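PDB 2RCC: ribonucleoside-diphosphate reductase subunit beta from Bacillus halodurans C-125, which probably serves as the iron-containing small subunit of a class I ribonucleotide reductase, which converts ribonucleoside diphosphates to deoxyribonucleotides for DNA synthesis. Local coordinates for residues A[52-60]-A[121-132]; A[177-188]-A[249-258]. One frame throughout, in Å; residues are numbered along the deposited sequence. Where two conformers were deposited one is given.

Contact 1: residues A[52-60]-A[121-132]; sequences FWTPFEINM and VHNQSYSYVLSS
Pro55 sits against Ser125 with their CA atoms 5.4 Å apart, as the loop 52-60, with a short 3-10 segment at 55-57, runs along helix residues 121-132 in the same direction, from Thr54 near Val121 to Met60 near Ser132. Tyr128 dominates the middle. A chi1 of -180° sets its ring opposite the backbone N and carries it out to the loop, where Tyr128 OH donates to Ile58 O over 2.7 Å. Pro55 CB lies over one face of the Tyr128 ring, 4.0 Å from its centroid, a CH-pi contact, while the edge turns toward the face of Phe56 in an offset edge-to-face pair, planes at 83°. Met60 CG packs 3.7 Å from Tyr128 CE2. The Gln124 amide, nearly parallel to the Phe56 ring, brings NE2 to 3.2 Å from Phe56 CZ; Gln124 OE1 is hydrogen-bonded to Tyr45 OH of the second subunit. Toward the other end, Trp53 CZ2 meets His122 CD2 at 3.7 Å, rim to rim with planes at 14°. Trp53 NE1 and His122 NE2 both hydrogen-bond to Asp219 OD2. His122 is probably an iron ligand, and this His-Asp-Trp network recalls the one linking metal site and tryptophan in class I small subunits.

Contact 2: residues A[177-188]-A[249-258]; sequences ESIVYDVILEGL and FVKTTLMKAA
This is an apolar helix-helix contact inside the helical core, between residues 177-188 at the end of helix 172-187 and residues 249-258 of helix 244-268. The two run roughly parallel, with axes 10.6 Å apart and a crossing angle of -32°, and no hydrogen bond joins them. Phe249 fills one end: chi1 of 175° swings its ring toward the neighbouring helix, where Glu177 CG lies over a face, 4.0 Å from the centroid. Val180 CB and Tyr181 OH come to the edge of that ring, the hydroxyl oxygen 3.7 Å from Phe249 CZ. In the middle, Thr253 turns its methyl across the contact. Thr253 CG2 packs 3.6 Å from Tyr181 CE1 and unusually tightly, at 3.4 Å, against Ile184 CD1. Its hydroxyl is satisfied within its own helix, donating to Phe249 O, which Thr253 N reaches from the opposite face of the carbonyl. Further along, Ile184 uses both branches, CG1 against Leu254 CD2 and CG2 against Ala257 CB at 3.6 Å, and Leu188 CD2 closes the row beside Ala257. Glu186, a probable iron ligand, takes no part here, its OE1 hydrogen-bonded to His223 ND1; helix 172-187 packs on helix 244-268 within the ferritin-like helical fold of the small subunit.

In the fold
Both contacts are largely buried, but they sit differently in the fold: the centre of contact 2 is about 10 Å from the centre of the chain and its segments meet no other subunit, whereas the centre of contact 1 is about 18 Å from the chain centre and adjoins the second subunit. Contact 1 fits a loop onto a helix with aromatic rings, a tyrosine-to-carbonyl bond and an aspartate network; contact 2 joins two helices by apolar packing, with no hydrogen bond between them. Their centres are 28 Å apart and they do not touch. The iron site relates them: helices 106-133 and 172-187 carry probable ligands His122 and Glu186, and helix 207-237, with probable ligands Glu220 and His223, packs on both contacts.

Contact 1: residues A[52-60]-A[121-132]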
loop_
_atom_site.group_PDB
_atom_site.type_symbol
_atom_site.label_atom_id
_atom_site.label_comp_id
_atom_site.label_asym_id
_atom_site.label_seq_id
_atom_site.Cartn_x
_atom_site.Cartn_y
_atom_site.Cartn_z
ATOM N N PHE A 52 -12.606 2.750 -4.687
ATOM C CA PHE A 52 -11.723 2.001 -5.587
ATOM C C PHE A 52 -12.101 2.251 -7.052
ATOM O O PHE A 52 -13.278 2.259 -7.390
ATOM C CB PHE A 52 -11.786 0.500 -5.302
ATOM C CG PHE A 52 -10.832 -0.309 -6.138
ATOM C CD1 PHE A 52 -9.499 -0.410 -5.772
ATOM C CD2 PHE A 52 -11.255 -0.943 -7.302
ATOM C CE1 PHE A 52 -8.609 -1.166 -6.547
ATOM C CE2 PHE A 52 -10.364 -1.678 -8.080
ATOM C CZ PHE A 52 -9.037 -1.770 -7.703
ATOM N N TRP A 53 -11.092 2.446 -7.904
ATOM C CA TRP A 53 -11.291 2.601 -9.345
ATOM C C TRP A 53 -10.001 2.190 -10.045
ATOM O O TRP A 53 -8.944 2.173 -9.430
ATOM C CB TRP A 53 -11.669 4.067 -9.731
ATOM C CG TRP A 53 -10.589 5.051 -9.470
ATOM C CD1 TRP A 53 -10.347 5.679 -8.290
ATOM C CD2 TRP A 53 -9.544 5.479 -10.366
ATOM N NE1 TRP A 53 -9.233 6.458 -8.389
ATOM C CE2 TRP A 53 -8.720 6.365 -9.647
ATOM C CE3 TRP A 53 -9.232 5.212 -11.706
ATOM C CZ2 TRP A 53 -7.637 6.993 -10.214
ATOM C CZ3 TRP A 53 -8.129 5.859 -12.275
ATOM C CH2 TRP A 53 -7.338 6.705 -11.515
ATOM N N THR A 54 -10.092 1.815 -11.311
ATOM C CA THR A 54 -8.896 1.568 -12.101
ATOM C C THR A 54 -9.129 2.193 -13.462
ATOM O O THR A 54 -10.261 2.365 -13.885
ATOM C CB THR A 54 -8.501 0.045 -12.296
ATOM O OG1 THR A 54 -9.294 -0.546 -13.318
ATOM C CG2 THR A 54 -8.578 -0.718 -10.974
ATOM N N PRO A 55 -8.060 2.530 -14.162
ATOM C CA PRO A 55 -8.296 3.108 -15.501
ATOM C C PRO A 55 -8.942 2.169 -16.520
ATOM O O PRO A 55 -9.501 2.636 -17.488
ATOM C CB PRO A 55 -6.894 3.525 -15.939
ATOM C CG PRO A 55 -5.988 2.663 -15.155
ATOM C CD PRO A 55 -6.627 2.469 -13.832
ATOM N N PHE A 56 -8.936 0.863 -16.263
ATOM C CA PHE A 56 -9.496 -0.100 -17.174
ATOM C C PHE A 56 -11.015 -0.062 -17.278
ATOM O O PHE A 56 -11.554 -0.649 -18.196
ATOM C CB PHE A 56 -8.992 -1.527 -16.835
ATOM C CG PHE A 56 -7.492 -1.643 -16.883
ATOM C CD1 PHE A 56 -6.829 -1.683 -18.092
ATOM C CD2 PHE A 56 -6.736 -1.636 -15.715
ATOM C CE1 PHE A 56 -5.425 -1.758 -18.151
ATOM C CE2 PHE A 56 -5.344 -1.713 -15.766
ATOM C CZ PHE A 56 -4.689 -1.779 -16.997
ATOM N N GLU A 57 -11.691 0.609 -16.356
ATOM C CA GLU A 57 -13.123 0.783 -16.396
ATOM C C GLU A 57 -13.508 2.001 -17.284
ATOM O O GLU A 57 -14.681 2.201 -17.548
ATOM C CB GLU A 57 -13.664 0.960 -14.946
ATOM C CG GLU A 57 -13.518 2.379 -14.311
ATOM C CD GLU A 57 -13.731 2.429 -12.770
ATOM O OE1 GLU A 57 -13.156 1.595 -12.002
ATOM O OE2 GLU A 57 -14.463 3.348 -12.330
ATOM N N ILE A 58 -12.523 2.783 -17.750
ATOM C CA ILE A 58 -12.760 4.004 -18.542
ATOM C C ILE A 58 -12.393 3.795 -20.018
ATOM O O ILE A 58 -11.243 3.493 -20.355
ATOM C CB ILE A 58 -11.992 5.169 -17.919
ATOM C CG1 ILE A 58 -12.633 5.496 -16.559
ATOM C CG2 ILE A 58 -12.014 6.393 -18.847
ATOM C CD1 ILE A 58 -11.860 6.441 -15.744
ATOM N N ASN A 59 -13.383 3.951 -20.895
ATOM C CA ASN A 59 -13.174 3.744 -22.317
ATOM C C ASN A 59 -12.709 5.051 -22.960
ATOM O O ASN A 59 -13.412 6.054 -22.877
ATOM C CB ASN A 59 -14.476 3.260 -22.955
ATOM C CG ASN A 59 -14.297 2.809 -24.410
ATOM O OD1 ASN A 59 -13.682 3.491 -25.230
ATOM N ND2 ASN A 59 -14.855 1.657 -24.729
HETATM N N MSE A 60 -11.579 5.007 -23.655
HETATM C CA MSE A 60 -10.964 6.194 -24.254
HETATM C C MSE A 60 -11.260 6.439 -25.746
HETATM O O MSE A 60 -10.692 7.361 -26.329
HETATM C CB MSE A 60 -9.448 6.123 -24.020
HETATM C CG MSE A 60 -9.012 6.360 -22.555
HETATM SE SE MSE A 60 -9.261 8.146 -22.028
HETATM C CE MSE A 60 -8.186 9.054 -23.310
ATOM N N VAL A 121 -1.411 3.341 -9.226
ATOM C CA VAL A 121 -2.549 3.376 -10.120
ATOM C C VAL A 121 -2.721 4.744 -10.856
ATOM O O VAL A 121 -3.017 4.763 -12.071
ATOM C CB VAL A 121 -3.858 2.966 -9.434
ATOM C CG1 VAL A 121 -5.019 3.069 -10.443
ATOM C CG2 VAL A 121 -3.754 1.509 -8.879
ATOM N N HIS A 122 -2.459 5.844 -10.147
ATOM C CA HIS A 122 -2.472 7.183 -10.768
ATOM C C HIS A 122 -1.428 7.246 -11.884
ATOM O O HIS A 122 -1.738 7.656 -12.995
ATOM C CB HIS A 122 -2.229 8.331 -9.772
ATOM C CG HIS A 122 -3.257 8.422 -8.675
ATOM N ND1 HIS A 122 -3.104 9.226 -7.566
ATOM C CD2 HIS A 122 -4.432 7.768 -8.508
ATOM C CE1 HIS A 122 -4.159 9.093 -6.779
ATOM N NE2 HIS A 122 -4.989 8.225 -7.338
ATOM N N ASN A 123 -0.213 6.813 -11.605
ATOM C CA ASN A 123 0.830 6.838 -12.629
ATOM C C ASN A 123 0.498 5.985 -13.864
ATOM O O ASN A 123 0.698 6.422 -15.014
ATOM C CB ASN A 123 2.186 6.454 -12.058
ATOM C CG ASN A 123 3.314 6.675 -13.068
ATOM O OD1 ASN A 123 3.643 7.822 -13.442
ATOM N ND2 ASN A 123 3.888 5.583 -13.537
ATOM N N GLN A 124 -0.041 4.797 -13.644
ATOM C CA GLN A 124 -0.464 3.942 -14.756
ATOM C C GLN A 124 -1.644 4.547 -15.574
ATOM O O GLN A 124 -1.746 4.314 -16.791
ATOM C CB GLN A 124 -0.763 2.528 -14.237
ATOM C CG GLN A 124 -1.231 1.535 -15.298
ATOM C CD GLN A 124 -2.706 1.258 -15.250
ATOM O OE1 GLN A 124 -3.314 1.178 -14.167
ATOM N NE2 GLN A 124 -3.283 0.998 -16.416
ATOM N N SER A 125 -2.531 5.274 -14.896
ATOM C CA SER A 125 -3.653 5.943 -15.532
ATOM C C SER A 125 -3.159 7.053 -16.467
ATOM O O SER A 125 -3.736 7.283 -17.520
ATOM C CB SER A 125 -4.613 6.506 -14.472
ATOM O OG SER A 125 -5.088 5.488 -13.608
ATOM N N TYR A 126 -2.090 7.763 -16.079
ATOM C CA TYR A 126 -1.545 8.795 -16.960
ATOM C C TYR A 126 -0.984 8.154 -18.253
ATOM O O TYR A 126 -1.240 8.641 -19.357
ATOM C CB TYR A 126 -0.462 9.638 -16.301
ATOM C CG TYR A 126 -0.922 10.462 -15.126
ATOM C CD1 TYR A 126 -2.013 11.300 -15.212
ATOM C CD2 TYR A 126 -0.239 10.408 -13.916
ATOM C CE1 TYR A 126 -2.455 12.030 -14.086
ATOM C CE2 TYR A 126 -0.643 11.138 -12.821
ATOM C CZ TYR A 126 -1.737 11.958 -12.905
ATOM O OH TYR A 126 -2.107 12.686 -11.796
ATOM N N SER A 127 -0.239 7.077 -18.109
ATOM C CA SER A 127 0.246 6.311 -19.262
ATOM C C SER A 127 -0.861 5.792 -20.127
ATOM O O SER A 127 -0.737 5.774 -21.327
ATOM C CB SER A 127 1.100 5.111 -18.829
ATOM O OG SER A 127 2.265 5.597 -18.201
ATOM N N TYR A 128 -1.905 5.287 -19.497
ATOM C CA TYR A 128 -3.088 4.763 -20.187
ATOM C C TYR A 128 -3.771 5.817 -21.096
ATOM O O TYR A 128 -4.192 5.506 -22.223
ATOM C CB TYR A 128 -4.041 4.228 -19.112
ATOM C CG TYR A 128 -5.345 3.620 -19.551
ATOM C CD1 TYR A 128 -5.487 2.227 -19.695
ATOM C CD2 TYR A 128 -6.470 4.413 -19.716
ATOM C CE1 TYR A 128 -6.716 1.665 -20.060
ATOM C CE2 TYR A 128 -7.699 3.869 -20.096
ATOM C CZ TYR A 128 -7.823 2.502 -20.257
ATOM O OH TYR A 128 -9.063 1.965 -20.593
ATOM N N VAL A 129 -3.896 7.042 -20.596
ATOM C CA VAL A 129 -4.437 8.148 -21.371
ATOM C C VAL A 129 -3.488 8.440 -22.555
ATOM O O VAL A 129 -3.910 8.462 -23.709
ATOM C CB VAL A 129 -4.648 9.424 -20.502
ATOM C CG1 VAL A 129 -4.971 10.663 -21.365
ATOM C CG2 VAL A 129 -5.740 9.208 -19.459
ATOM N N LEU A 130 -2.201 8.624 -22.278
ATOM C CA LEU A 130 -1.233 8.944 -23.324
ATOM C C LEU A 130 -1.165 7.845 -24.431
ATOM O O LEU A 130 -1.239 8.158 -25.629
ATOM C CB LEU A 130 0.122 9.235 -22.682
ATOM C CG LEU A 130 1.231 9.832 -23.538
ATOM C CD1 LEU A 130 0.804 11.150 -24.131
ATOM C CD2 LEU A 130 2.519 9.966 -22.746
ATOM N N SER A 131 -1.153 6.577 -24.028
ATOM C CA SER A 131 -1.076 5.466 -24.967
ATOM C C SER A 131 -2.370 5.241 -25.758
ATOM O O SER A 131 -2.346 4.573 -26.778
ATOM C CB SER A 131 -0.659 4.173 -24.260
ATOM O OG SER A 131 -1.625 3.799 -23.312
ATOM N N SER A 132 -3.489 5.797 -25.305
ATOM C CA SER A 132 -4.774 5.709 -26.044
ATOM C C SER A 132 -4.859 6.767 -27.169
ATOM O O SER A 132 -5.701 6.673 -28.075
ATOM C CB SER A 132 -5.971 5.944 -25.103
ATOM O OG SER A 132 -5.968 5.042 -24.020
#

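Contact 2: residues A[177-188]-A[249-258]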
loop_
_atom_site.group_PDB
_atom_site.type_symbol
_atom_site.label_atom_id
_atom_site.label_comp_id
_atom_site.label_asym_id
_atom_site.label_seq_id
_atom_site.Cartn_x
_atom_site.Cartn_y
_atom_site.Cartn_z
ATOM N N GLU A 177 8.163 19.265 8.375
ATOM C CA GLU A 177 8.499 19.960 7.137
ATOM C C GLU A 177 8.155 19.110 5.934
ATOM O O GLU A 177 7.559 19.589 4.984
ATOM C CB GLU A 177 9.971 20.337 7.111
ATOM C CG GLU A 177 10.323 21.404 8.129
ATOM C CD GLU A 177 11.824 21.663 8.278
ATOM O OE1 GLU A 177 12.639 21.099 7.497
ATOM O OE2 GLU A 177 12.169 22.451 9.197
ATOM N N SER A 178 8.531 17.842 6.008
ATOM C CA SER A 178 8.243 16.837 4.988
ATOM C C SER A 178 6.722 16.633 4.769
ATOM O O SER A 178 6.271 16.479 3.635
ATOM C CB SER A 178 8.983 15.544 5.382
ATOM O OG SER A 178 8.602 14.474 4.562
ATOM N N ILE A 179 5.931 16.619 5.845
ATOM C CA ILE A 179 4.445 16.567 5.774
ATOM C C ILE A 179 3.885 17.787 5.032
ATOM O O ILE A 179 2.944 17.661 4.241
ATOM C CB ILE A 179 3.800 16.498 7.205
ATOM C CG1 ILE A 179 4.025 15.126 7.834
ATOM C CG2 ILE A 179 2.283 16.822 7.185
ATOM C CD1 ILE A 179 3.134 14.006 7.223
ATOM N N VAL A 180 4.457 18.964 5.279
ATOM C CA VAL A 180 4.016 20.177 4.569
ATOM C C VAL A 180 4.278 20.040 3.072
ATOM O O VAL A 180 3.403 20.394 2.272
ATOM C CB VAL A 180 4.646 21.491 5.120
ATOM C CG1 VAL A 180 4.246 22.713 4.222
ATOM C CG2 VAL A 180 4.215 21.728 6.605
ATOM N N TYR A 181 5.473 19.557 2.702
ATOM C CA TYR A 181 5.784 19.339 1.288
ATOM C C TYR A 181 4.817 18.314 0.689
ATOM O O TYR A 181 4.398 18.493 -0.447
ATOM C CB TYR A 181 7.225 18.902 1.046
ATOM C CG TYR A 181 8.264 19.844 1.575
ATOM C CD1 TYR A 181 8.243 21.205 1.282
ATOM C CD2 TYR A 181 9.285 19.370 2.355
ATOM C CE1 TYR A 181 9.219 22.065 1.785
ATOM C CE2 TYR A 181 10.246 20.198 2.846
ATOM C CZ TYR A 181 10.213 21.541 2.580
ATOM O OH TYR A 181 11.215 22.325 3.113
ATOM N N ASP A 182 4.461 17.269 1.442
ATOM C CA ASP A 182 3.447 16.260 0.987
ATOM C C ASP A 182 2.063 16.893 0.666
ATOM O O ASP A 182 1.393 16.512 -0.308
ATOM C CB ASP A 182 3.207 15.144 2.014
ATOM C CG ASP A 182 4.408 14.223 2.264
ATOM O OD1 ASP A 182 5.332 14.131 1.432
ATOM O OD2 ASP A 182 4.409 13.550 3.345
ATOM N N VAL A 183 1.611 17.795 1.526
ATOM C CA VAL A 183 0.366 18.550 1.326
ATOM C C VAL A 183 0.463 19.360 0.014
ATOM O O VAL A 183 -0.457 19.360 -0.773
ATOM C CB VAL A 183 0.032 19.456 2.561
ATOM C CG1 VAL A 183 -1.019 20.527 2.226
ATOM C CG2 VAL A 183 -0.413 18.596 3.765
ATOM N N ILE A 184 1.582 20.057 -0.194
ATOM C CA ILE A 184 1.821 20.801 -1.437
ATOM C C ILE A 184 1.821 19.920 -2.670
ATOM O O ILE A 184 1.137 20.251 -3.641
ATOM C CB ILE A 184 3.164 21.605 -1.384
ATOM C CG1 ILE A 184 3.018 22.792 -0.421
ATOM C CG2 ILE A 184 3.550 22.067 -2.765
ATOM C CD1 ILE A 184 4.322 23.290 0.178
ATOM N N LEU A 185 2.522 18.772 -2.631
ATOM C CA LEU A 185 2.617 17.905 -3.789
ATOM C C LEU A 185 1.287 17.292 -4.205
ATOM O O LEU A 185 1.069 17.101 -5.386
ATOM C CB LEU A 185 3.614 16.737 -3.598
ATOM C CG LEU A 185 5.118 17.005 -3.555
ATOM C CD1 LEU A 185 5.858 15.668 -3.623
ATOM C CD2 LEU A 185 5.568 17.875 -4.667
ATOM N N GLU A 186 0.431 16.992 -3.237
ATOM C CA GLU A 186 -0.928 16.410 -3.475
ATOM C C GLU A 186 -2.040 17.435 -3.504
ATOM O O GLU A 186 -3.112 17.173 -4.026
ATOM C CB GLU A 186 -1.277 15.511 -2.307
ATOM C CG GLU A 186 -0.293 14.401 -2.055
ATOM C CD GLU A 186 -0.712 13.012 -2.509
ATOM O OE1 GLU A 186 -1.665 12.849 -3.293
ATOM O OE2 GLU A 186 -0.056 12.055 -2.013
ATOM N N GLY A 187 -1.816 18.592 -2.880
ATOM C CA GLY A 187 -2.862 19.592 -2.734
ATOM C C GLY A 187 -2.724 20.877 -3.506
ATOM O O GLY A 187 -3.607 21.716 -3.422
ATOM N N LEU A 188 -1.666 21.024 -4.287
ATOM C CA LEU A 188 -1.431 22.284 -5.021
ATOM C C LEU A 188 -0.691 22.083 -6.345
ATOM O O LEU A 188 -1.164 22.596 -7.360
ATOM C CB LEU A 188 -0.704 23.279 -4.114
ATOM C CG LEU A 188 -0.352 24.696 -4.632
ATOM C CD1 LEU A 188 -1.542 25.458 -5.117
ATOM C CD2 LEU A 188 0.303 25.487 -3.495
ATOM N N PHE A 249 7.231 29.289 8.387
ATOM C CA PHE A 249 7.608 28.185 7.480
ATOM C C PHE A 249 6.471 27.736 6.518
ATOM O O PHE A 249 6.673 27.596 5.298
ATOM C CB PHE A 249 8.105 26.956 8.264
ATOM C CG PHE A 249 8.391 25.761 7.376
ATOM C CD1 PHE A 249 9.606 25.673 6.710
ATOM C CD2 PHE A 249 7.445 24.768 7.164
ATOM C CE1 PHE A 249 9.888 24.621 5.874
ATOM C CE2 PHE A 249 7.718 23.697 6.316
ATOM C CZ PHE A 249 8.942 23.620 5.678
ATOM N N VAL A 250 5.289 27.485 7.070
ATOM C CA VAL A 250 4.134 27.064 6.280
ATOM C C VAL A 250 3.719 28.168 5.290
ATOM O O VAL A 250 3.504 27.895 4.116
ATOM C CB VAL A 250 2.963 26.647 7.197
ATOM C CG1 VAL A 250 1.674 26.376 6.399
ATOM C CG2 VAL A 250 3.355 25.406 7.975
ATOM N N LYS A 251 3.664 29.406 5.758
ATOM C CA LYS A 251 3.257 30.524 4.902
ATOM C C LYS A 251 4.271 30.683 3.750
ATOM O O LYS A 251 3.893 30.696 2.599
ATOM C CB LYS A 251 3.092 31.814 5.736
ATOM C CG LYS A 251 2.153 32.831 5.112
ATOM C CD LYS A 251 1.861 34.044 6.010
ATOM C CE LYS A 251 3.067 34.970 6.163
ATOM N NZ LYS A 251 2.691 36.320 6.711
ATOM N N THR A 252 5.550 30.752 4.081
ATOM C CA THR A 252 6.621 30.875 3.105
ATOM C C THR A 252 6.671 29.736 2.080
ATOM O O THR A 252 6.797 29.980 0.860
ATOM C CB THR A 252 7.967 30.954 3.852
ATOM O OG1 THR A 252 7.996 32.175 4.583
ATOM C CG2 THR A 252 9.139 30.950 2.877
ATOM N N THR A 253 6.547 28.504 2.569
ATOM C CA THR A 253 6.594 27.319 1.716
ATOM C C THR A 253 5.388 27.268 0.769
ATOM O O THR A 253 5.566 26.995 -0.419
ATOM C CB THR A 253 6.756 26.041 2.565
ATOM O OG1 THR A 253 7.895 26.224 3.414
ATOM C CG2 THR A 253 6.956 24.811 1.674
ATOM N N LEU A 254 4.183 27.541 1.287
ATOM C CA LEU A 254 2.989 27.645 0.433
ATOM C C LEU A 254 3.095 28.755 -0.612
ATOM O O LEU A 254 2.710 28.551 -1.755
ATOM C CB LEU A 254 1.725 27.861 1.267
ATOM C CG LEU A 254 1.238 26.646 2.067
ATOM C CD1 LEU A 254 0.155 27.083 3.034
ATOM C CD2 LEU A 254 0.772 25.520 1.167
HETATM N N MSE A 255 3.642 29.912 -0.238
HETATM C CA MSE A 255 3.817 31.011 -1.206
HETATM C C MSE A 255 4.825 30.680 -2.292
HETATM O O MSE A 255 4.597 30.999 -3.455
HETATM C CB MSE A 255 4.243 32.308 -0.514
HETATM C CG MSE A 255 3.192 32.893 0.410
HETATM SE SE MSE A 255 3.792 34.421 1.461
HETATM C CE MSE A 255 5.709 34.217 1.583
ATOM N N LYS A 256 5.939 30.048 -1.924
ATOM C CA LYS A 256 6.956 29.630 -2.911
ATOM C C LYS A 256 6.384 28.595 -3.856
ATOM O O LYS A 256 6.621 28.649 -5.075
ATOM C CB LYS A 256 8.197 29.072 -2.202
ATOM C CG LYS A 256 9.365 28.748 -3.124
ATOM N N ALA A 257 5.630 27.647 -3.281
ATOM C CA ALA A 257 4.962 26.627 -4.035
ATOM C C ALA A 257 3.883 27.211 -4.998
ATOM O O ALA A 257 3.801 26.791 -6.138
ATOM C CB ALA A 257 4.361 25.611 -3.079
ATOM N N ALA A 258 3.076 28.146 -4.520
ATOM C CA ALA A 258 2.088 28.871 -5.343
ATOM C C ALA A 258 2.776 29.605 -6.511
ATOM O O ALA A 258 2.304 29.552 -7.632
ATOM C CB ALA A 258 1.317 29.862 -4.496
#